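Long-range contacts in thymidylate synthase 1 (Bacillus subtilis, PDB 1B02), which catalyses the reductive methylation of dUMP to dTMP, with 5,10-methylenetetrahydrofolate as methyl donor and reductant: residues 29-34 with 222-227; 185-190 with 273-278. All blocks are in the same frame, centred on the assembly; numbering follows the deposited sequence.

The two interactions lie side by side on the same side of the chain's centre, with centres about 9 Å apart. Along the chain their segments alternate: 29-34, 185-190, 222-227, 273-278. Helix 188-207, which begins in interaction 2, leads directly into strand 210-224, whose end belongs to interaction 1. E276 of interaction 2 joins the two contacts: its carboxylate pairs with S33 and R226, and its backbone O with H227. Interaction 1 reaches the nucleotide through H222 and Y224. Interaction 2 borders the folate through L187, G188 and A278. Together they tie the C-terminal segment 273-278 to the active site, where both ligands are bound.

Interaction 1 (29-34 with 222-227); sequences TKWDSD and HVYTRH. With UFP (5-fluoro-2'-deoxyuridine-5'-monophosphate), chain B.
The indole of W31 carries the guanidinium of R226 flat on one face, the planes only 5° apart. R226 CZ lies 3.5 Å from the centroid of the W31 five-membered ring, a cation-pi contact. R226 CD makes a CH-pi contact over the face of the W31 six-membered ring. R226 CB and CG follow along W31 CZ2, the chain extended from CG to NE. At the edge of the indole, W31 NE1 donates to a water at 2.7 Å, and the same water bonds T225 OG1. The six-membered ring of W31 also turns its edge to the face of H227, offset edge-to-face. Y224 meets W31 obliquely, its CB 3.4 Å from W31 CH2.

The rim of the guanidinium faces D34. R226 NH2 bonds D34 OD2 at 2.6 Å, on the syn side of the carboxylate, and the two groups stand nearly perpendicular (87°). Weak bonds from R226 NH2 to D34 OD1 and from R226 NH1 to D34 OD2 add to this salt bridge. E276 is a second acidic partner of R226 and also bonds S33 OG; T36 takes D34 OD1. The guanidinium is thus held by both stacking and charge.

T29 lies at the edge of the Y224 ring, its CG2 3.4 Å from Y224 OH; T29 OG1 bonds the backbone O of A38. Y224 OH hydrogen-bonds UFP O3' at 2.8 Å, and H222 NE2 bonds the same O3' at 2.6 Å. W31, Y224 and H227 form an aromatic cluster beside the thymidylate synthase nucleotide site, where H222 and Y224 grip the deoxyribose hydroxyl.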
loop_
_atom_site.group_PDB
_atom_site.type_symbol
_atom_site.label_atom_id
_atom_site.label_comp_id
_atom_site.label_asym_id
_atom_site.label_seq_id
_atom_site.Cartn_x
_atom_site.Cartn_y
_atom_site.Cartn_z
ATOM N N THR A 29 0.269 5.609 -19.413
ATOM C CA THR A 29 1.516 4.914 -19.142
ATOM C C THR A 29 2.319 4.468 -20.364
ATOM O O THR A 29 1.762 4.036 -21.373
ATOM C CB THR A 29 1.250 3.684 -18.263
ATOM O OG1 THR A 29 0.203 2.902 -18.851
ATOM C CG2 THR A 29 0.827 4.114 -16.866
ATOM N N LYS A 30 3.639 4.580 -20.246
ATOM C CA LYS A 30 4.576 4.178 -21.293
ATOM C C LYS A 30 5.595 3.241 -20.652
ATOM O O LYS A 30 5.968 3.423 -19.494
ATOM C CB LYS A 30 5.300 5.398 -21.865
ATOM C CG LYS A 30 4.449 6.653 -21.932
ATOM C CD LYS A 30 4.720 7.434 -23.207
ATOM C CE LYS A 30 4.096 6.754 -24.419
ATOM N NZ LYS A 30 3.142 7.650 -25.130
ATOM N N TRP A 31 6.047 2.241 -21.398
ATOM C CA TRP A 31 7.017 1.284 -20.870
ATOM C C TRP A 31 8.375 1.918 -20.579
ATOM O O TRP A 31 8.858 2.760 -21.334
ATOM C CB TRP A 31 7.179 0.123 -21.845
ATOM C CG TRP A 31 5.983 -0.767 -21.883
ATOM C CD1 TRP A 31 5.133 -0.953 -22.933
ATOM C CD2 TRP A 31 5.507 -1.609 -20.824
ATOM N NE1 TRP A 31 4.156 -1.861 -22.598
ATOM C CE2 TRP A 31 4.362 -2.281 -21.310
ATOM C CE3 TRP A 31 5.938 -1.863 -19.515
ATOM C CZ2 TRP A 31 3.641 -3.192 -20.530
ATOM C CZ3 TRP A 31 5.219 -2.771 -18.739
ATOM C CH2 TRP A 31 4.084 -3.423 -19.251
ATOM N N ASP A 32 8.984 1.496 -19.474
ATOM C CA ASP A 32 10.279 2.014 -19.041
ATOM C C ASP A 32 11.369 1.932 -20.109
ATOM O O ASP A 32 12.096 2.900 -20.336
ATOM C CB ASP A 32 10.742 1.267 -17.786
ATOM C CG ASP A 32 11.679 2.094 -16.923
ATOM O OD1 ASP A 32 11.745 3.328 -17.112
ATOM O OD2 ASP A 32 12.353 1.505 -16.051
ATOM N N SER A 33 11.482 0.780 -20.760
ATOM C CA SER A 33 12.499 0.591 -21.783
ATOM C C SER A 33 12.243 1.348 -23.086
ATOM O O SER A 33 12.715 2.474 -23.255
ATOM C CB SER A 33 12.674 -0.900 -22.083
ATOM O OG SER A 33 11.454 -1.603 -21.947
ATOM N N ASP A 34 11.492 0.736 -23.998
ATOM C CA ASP A 34 11.207 1.334 -25.302
ATOM C C ASP A 34 10.357 2.603 -25.332
ATOM O O ASP A 34 10.298 3.286 -26.356
ATOM C CB ASP A 34 10.572 0.290 -26.221
ATOM C CG ASP A 34 9.530 -0.541 -25.518
ATOM O OD1 ASP A 34 8.610 0.049 -24.914
ATOM O OD2 ASP A 34 9.631 -1.783 -25.571
ATOM N N HIS A 222 -5.974 -3.850 -12.684
ATOM C CA HIS A 222 -5.368 -4.248 -13.949
ATOM C C HIS A 222 -4.057 -5.027 -13.878
ATOM O O HIS A 222 -3.440 -5.170 -12.823
ATOM C CB HIS A 222 -5.141 -3.000 -14.795
ATOM C CG HIS A 222 -4.334 -1.947 -14.098
ATOM N ND1 HIS A 222 -4.910 -0.933 -13.364
ATOM C CD2 HIS A 222 -2.995 -1.760 -14.014
ATOM C CE1 HIS A 222 -3.961 -0.164 -12.860
ATOM N NE2 HIS A 222 -2.790 -0.645 -13.239
ATOM N N VAL A 223 -3.642 -5.508 -15.046
ATOM C CA VAL A 223 -2.410 -6.264 -15.219
ATOM C C VAL A 223 -1.824 -5.870 -16.573
ATOM O O VAL A 223 -2.436 -6.118 -17.611
ATOM C CB VAL A 223 -2.683 -7.784 -15.216
ATOM C CG1 VAL A 223 -1.574 -8.515 -15.948
ATOM C CG2 VAL A 223 -2.795 -8.293 -13.787
ATOM N N TYR A 224 -0.646 -5.251 -16.563
ATOM C CA TYR A 224 0.006 -4.829 -17.804
ATOM C C TYR A 224 0.361 -6.023 -18.695
ATOM O O TYR A 224 0.814 -7.060 -18.211
ATOM C CB TYR A 224 1.255 -4.006 -17.480
ATOM C CG TYR A 224 0.936 -2.632 -16.926
ATOM C CD1 TYR A 224 0.735 -1.544 -17.778
ATOM C CD2 TYR A 224 0.824 -2.418 -15.550
ATOM C CE1 TYR A 224 0.431 -0.276 -17.276
ATOM C CE2 TYR A 224 0.521 -1.154 -15.037
ATOM C CZ TYR A 224 0.327 -0.090 -15.907
ATOM O OH TYR A 224 0.040 1.163 -15.412
ATOM N N THR A 225 0.153 -5.862 -20.000
ATOM C CA THR A 225 0.405 -6.918 -20.985
ATOM C C THR A 225 1.713 -7.700 -20.860
ATOM O O THR A 225 1.718 -8.925 -20.978
ATOM C CB THR A 225 0.326 -6.365 -22.426
ATOM O OG1 THR A 225 1.154 -5.201 -22.543
ATOM C CG2 THR A 225 -1.109 -6.005 -22.779
ATOM N N ARG A 226 2.818 -7.002 -20.628
ATOM C CA ARG A 226 4.118 -7.659 -20.519
ATOM C C ARG A 226 4.320 -8.492 -19.256
ATOM O O ARG A 226 5.323 -9.194 -19.131
ATOM C CB ARG A 226 5.233 -6.619 -20.622
ATOM C CG ARG A 226 5.412 -6.061 -22.021
ATOM C CD ARG A 226 6.470 -4.977 -22.048
ATOM N NE ARG A 226 6.477 -4.266 -23.321
ATOM C CZ ARG A 226 7.407 -3.391 -23.685
ATOM N NH1 ARG A 226 8.417 -3.115 -22.869
ATOM N NH2 ARG A 226 7.323 -2.785 -24.862
ATOM N N HIS A 227 3.371 -8.424 -18.327
ATOM C CA HIS A 227 3.481 -9.170 -17.078
ATOM C C HIS A 227 2.759 -10.513 -17.108
ATOM O O HIS A 227 3.044 -11.391 -16.292
ATOM C CB HIS A 227 2.919 -8.345 -15.914
ATOM C CG HIS A 227 3.617 -7.037 -15.693
ATOM N ND1 HIS A 227 3.138 -6.079 -14.826
ATOM C CD2 HIS A 227 4.760 -6.532 -16.216
ATOM C CE1 HIS A 227 3.953 -5.039 -14.824
ATOM N NE2 HIS A 227 4.946 -5.289 -15.659
HETATM N N1 UFP B . -0.046 1.874 -8.480
HETATM C C2 UFP B . -0.346 0.843 -7.556
HETATM N N3 UFP B . -0.089 1.011 -6.158
HETATM C C4 UFP B . 0.615 2.124 -5.554
HETATM C C5 UFP B . 1.403 3.211 -6.510
HETATM C C6 UFP B . 0.430 3.305 -7.879
HETATM O O2 UFP B . -0.588 -0.321 -7.895
HETATM O O4 UFP B . 0.534 2.377 -4.343
HETATM F F5 UFP B . 1.629 4.391 -5.956
HETATM C "C1'" UFP B . -0.150 1.714 -9.970
HETATM C "C2'" UFP B . -1.537 1.579 -10.568
HETATM C "C3'" UFP B . -1.205 2.060 -11.977
HETATM C "C4'" UFP B . -0.120 3.087 -11.856
HETATM O "O3'" UFP B . -0.759 0.957 -12.741
HETATM O "O4'" UFP B . 0.571 2.767 -10.656
HETATM C "C5'" UFP B . -0.438 4.600 -11.782
HETATM O "O5'" UFP B . -1.000 4.981 -13.078
HETATM P P UFP B . -2.421 5.668 -13.128
HETATM O O1P UFP B . -2.297 6.962 -12.436
HETATM O O2P UFP B . -3.411 4.726 -12.655
HETATM O O3P UFP B . -2.595 5.727 -14.704
HETATM O O HOH W 1 1.688 -2.597 -23.414
#

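Interaction 2 (185-190 with 273-278); sequences MALGNP and LLFEVA. With C2F (5-methyl-5,6,7,8-tetrahydrofolic acid), chain C.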
loop_
_atom_site.group_PDB
_atom_site.type_symbol
_atom_site.label_atom_id
_atom_site.label_comp_id
_atom_site.label_asym_id
_atom_site.label_seq_id
_atom_site.Cartn_x
_atom_site.Cartn_y
_atom_site.Cartn_z
ATOM N N MET A 185 -1.449 -4.917 -10.338
ATOM C CA MET A 185 -1.423 -6.211 -9.667
ATOM C C MET A 185 -0.075 -6.909 -9.558
ATOM O O MET A 185 0.180 -7.616 -8.582
ATOM C CB MET A 185 -2.433 -7.151 -10.329
ATOM C CG MET A 185 -3.886 -6.761 -10.077
ATOM S SD MET A 185 -4.228 -6.335 -8.347
ATOM C CE MET A 185 -4.424 -7.974 -7.651
ATOM N N ALA A 186 0.792 -6.719 -10.546
ATOM C CA ALA A 186 2.096 -7.371 -10.519
ATOM C C ALA A 186 3.082 -6.671 -9.590
ATOM O O ALA A 186 3.723 -7.314 -8.763
ATOM C CB ALA A 186 2.671 -7.449 -11.929
ATOM N N LEU A 187 3.190 -5.354 -9.714
ATOM C CA LEU A 187 4.127 -4.594 -8.899
ATOM C C LEU A 187 3.560 -3.991 -7.613
ATOM O O LEU A 187 3.887 -4.434 -6.513
ATOM C CB LEU A 187 4.753 -3.481 -9.743
ATOM C CG LEU A 187 6.153 -3.689 -10.336
ATOM C CD1 LEU A 187 6.579 -5.146 -10.235
ATOM C CD2 LEU A 187 6.140 -3.237 -11.785
ATOM N N GLY A 188 2.714 -2.977 -7.758
ATOM C CA GLY A 188 2.142 -2.302 -6.604
ATOM C C GLY A 188 1.315 -3.087 -5.600
ATOM O O GLY A 188 1.541 -2.974 -4.396
ATOM N N ASN A 189 0.362 -3.881 -6.072
ATOM C CA ASN A 189 -0.501 -4.630 -5.166
ATOM C C ASN A 189 0.207 -5.398 -4.053
ATOM O O ASN A 189 -0.086 -5.187 -2.876
ATOM C CB ASN A 189 -1.407 -5.583 -5.947
ATOM C CG ASN A 189 -2.389 -6.305 -5.050
ATOM O OD1 ASN A 189 -2.289 -7.516 -4.845
ATOM N ND2 ASN A 189 -3.345 -5.565 -4.502
ATOM N N PRO A 190 1.140 -6.303 -4.402
ATOM C CA PRO A 190 1.822 -7.044 -3.332
ATOM C C PRO A 190 2.422 -6.100 -2.288
ATOM O O PRO A 190 2.443 -6.405 -1.094
ATOM C CB PRO A 190 2.886 -7.851 -4.074
ATOM C CG PRO A 190 2.359 -7.979 -5.467
ATOM C CD PRO A 190 1.627 -6.695 -5.737
ATOM N N LEU A 273 10.740 -12.564 -9.305
ATOM C CA LEU A 273 10.190 -12.434 -10.648
ATOM C C LEU A 273 10.350 -10.990 -11.113
ATOM O O LEU A 273 10.062 -10.053 -10.368
ATOM C CB LEU A 273 8.706 -12.818 -10.651
ATOM C CG LEU A 273 8.248 -14.132 -11.294
ATOM C CD1 LEU A 273 9.438 -14.945 -11.776
ATOM C CD2 LEU A 273 7.438 -14.922 -10.282
ATOM N N LEU A 274 10.814 -10.814 -12.343
ATOM C CA LEU A 274 11.012 -9.481 -12.896
ATOM C C LEU A 274 9.752 -8.980 -13.588
ATOM O O LEU A 274 9.106 -9.714 -14.335
ATOM C CB LEU A 274 12.163 -9.489 -13.904
ATOM C CG LEU A 274 13.592 -9.510 -13.359
ATOM C CD1 LEU A 274 14.570 -9.454 -14.525
ATOM C CD2 LEU A 274 13.810 -8.336 -12.419
ATOM N N PHE A 275 9.409 -7.724 -13.330
ATOM C CA PHE A 275 8.241 -7.099 -13.939
ATOM C C PHE A 275 8.640 -5.683 -14.334
ATOM O O PHE A 275 9.030 -4.884 -13.483
ATOM C CB PHE A 275 7.075 -7.041 -12.947
ATOM C CG PHE A 275 6.474 -8.379 -12.635
ATOM C CD1 PHE A 275 5.712 -9.053 -13.583
ATOM C CD2 PHE A 275 6.666 -8.967 -11.390
ATOM C CE1 PHE A 275 5.148 -10.293 -13.296
ATOM C CE2 PHE A 275 6.105 -10.209 -11.092
ATOM C CZ PHE A 275 5.345 -10.873 -12.048
ATOM N N GLU A 276 8.559 -5.376 -15.622
ATOM C CA GLU A 276 8.915 -4.044 -16.089
ATOM C C GLU A 276 7.909 -3.034 -15.546
ATOM O O GLU A 276 6.718 -3.334 -15.428
ATOM C CB GLU A 276 8.919 -4.007 -17.615
ATOM C CG GLU A 276 9.651 -2.815 -18.196
ATOM C CD GLU A 276 9.586 -2.783 -19.704
ATOM O OE1 GLU A 276 9.501 -3.870 -20.318
ATOM O OE2 GLU A 276 9.617 -1.672 -20.272
ATOM N N VAL A 277 8.383 -1.838 -15.216
ATOM C CA VAL A 277 7.499 -0.815 -14.678
ATOM C C VAL A 277 7.031 0.178 -15.736
ATOM O O VAL A 277 7.825 0.682 -16.529
ATOM C CB VAL A 277 8.172 -0.049 -13.493
ATOM C CG1 VAL A 277 9.571 -0.582 -13.259
ATOM C CG2 VAL A 277 8.206 1.451 -13.762
ATOM N N ALA A 278 5.729 0.440 -15.745
ATOM C CA ALA A 278 5.143 1.390 -16.679
ATOM C C ALA A 278 5.144 2.739 -15.971
ATOM O O ALA A 278 4.644 2.857 -14.852
ATOM C CB ALA A 278 3.722 0.974 -17.030
HETATM N N1 C2F C . 3.796 2.638 -11.601
HETATM C C2 C2F C . 3.497 1.284 -11.924
HETATM N NA2 C2F C . 3.245 0.876 -13.240
HETATM N N3 C2F C . 3.207 0.351 -10.918
HETATM C C4 C2F C . 3.302 0.707 -9.507
HETATM O O4 C2F C . 2.977 -0.040 -8.590
HETATM C C4A C2F C . 3.551 2.186 -9.210
HETATM N N5 C2F C . 3.760 2.706 -7.841
HETATM C C6 C2F C . 4.591 3.817 -7.617
HETATM C C7 C2F C . 4.305 4.918 -8.605
HETATM N N8 C2F C . 4.084 4.434 -9.987
HETATM C C8A C2F C . 3.712 3.107 -10.273
HETATM C C9 C2F C . 6.117 3.502 -7.549
HETATM N N10 C2F C . 6.223 2.265 -6.664
HETATM C C11 C2F C . 2.828 2.416 -6.729
HETATM C C12 C2F C . 8.292 -1.338 -7.895
HETATM C C13 C2F C . 8.202 -0.212 -8.776
HETATM C C14 C2F C . 7.494 0.947 -8.425
HETATM C C15 C2F C . 6.742 0.996 -7.183
HETATM C C16 C2F C . 6.715 -0.196 -6.361
HETATM C C17 C2F C . 7.496 -1.299 -6.677
HETATM C C C2F C . 9.226 -2.529 -8.170
HETATM O O C2F C . 10.016 -2.429 -9.151
HETATM N N C2F C . 9.059 -3.676 -7.342
HETATM C CA C2F C . 10.130 -4.680 -7.517
HETATM C CB C2F C . 11.082 -4.517 -6.305
HETATM C CG C2F C . 12.601 -4.756 -6.127
HETATM C CD C2F C . 13.180 -3.671 -5.139
HETATM O OE1 C2F C . 13.410 -2.541 -5.676
HETATM O OE2 C2F C . 13.584 -4.087 -4.035
HETATM C CT C2F C . 9.438 -6.029 -7.625
HETATM O O1 C2F C . 8.564 -6.202 -6.737
HETATM O O2 C2F C . 9.829 -6.790 -8.525
#
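L187 and F275 are the closest backbone pair, CA to CA 7.0 Å, where the turn leading into helix 188-207 passes the irregular C-terminal segment 273-278. No hydrogen bond links the segments, and the contact between them is apolar. The methyl CB of A186 sits over one face of the F275 ring, 3.9 Å from its centroid and 15° off the normal. It lies toward the rim, with F275 CD1 its nearest ring atom. F275 CG is anti to its carbonyl carbon, beside the backbone N (chi1 -70°), which presents one ring face to A186. The F275 ring also packs on N230, L231 and Q234 of helix 228-236 and meets H227 edge-to-face.

The side chains of L187 and F275 run antiparallel past one another, and the two methyls of L187 divide the work. L187 CD1 reaches F275 CB, while L187 CD2 lies 3.7 Å from E276 O and 4.1 Å from V277 CB.

This junction lines the folate pocket of thymidylate synthase, consistent with the C-terminal closure over the folate known in this family. L187 CG approaches the benzoyl-glutamate part of C2F, 3.9 Å from its carbonyl carbon C. A278 O accepts a hydrogen bond from the pterin amine C2F NA2 at 2.9 Å. The backbone N of G188 comes within 3.1 Å of C2F O4. D184 OD2 hydrogen-bonds the same ligand, and D184 OD1 accepts from the backbone N of L187.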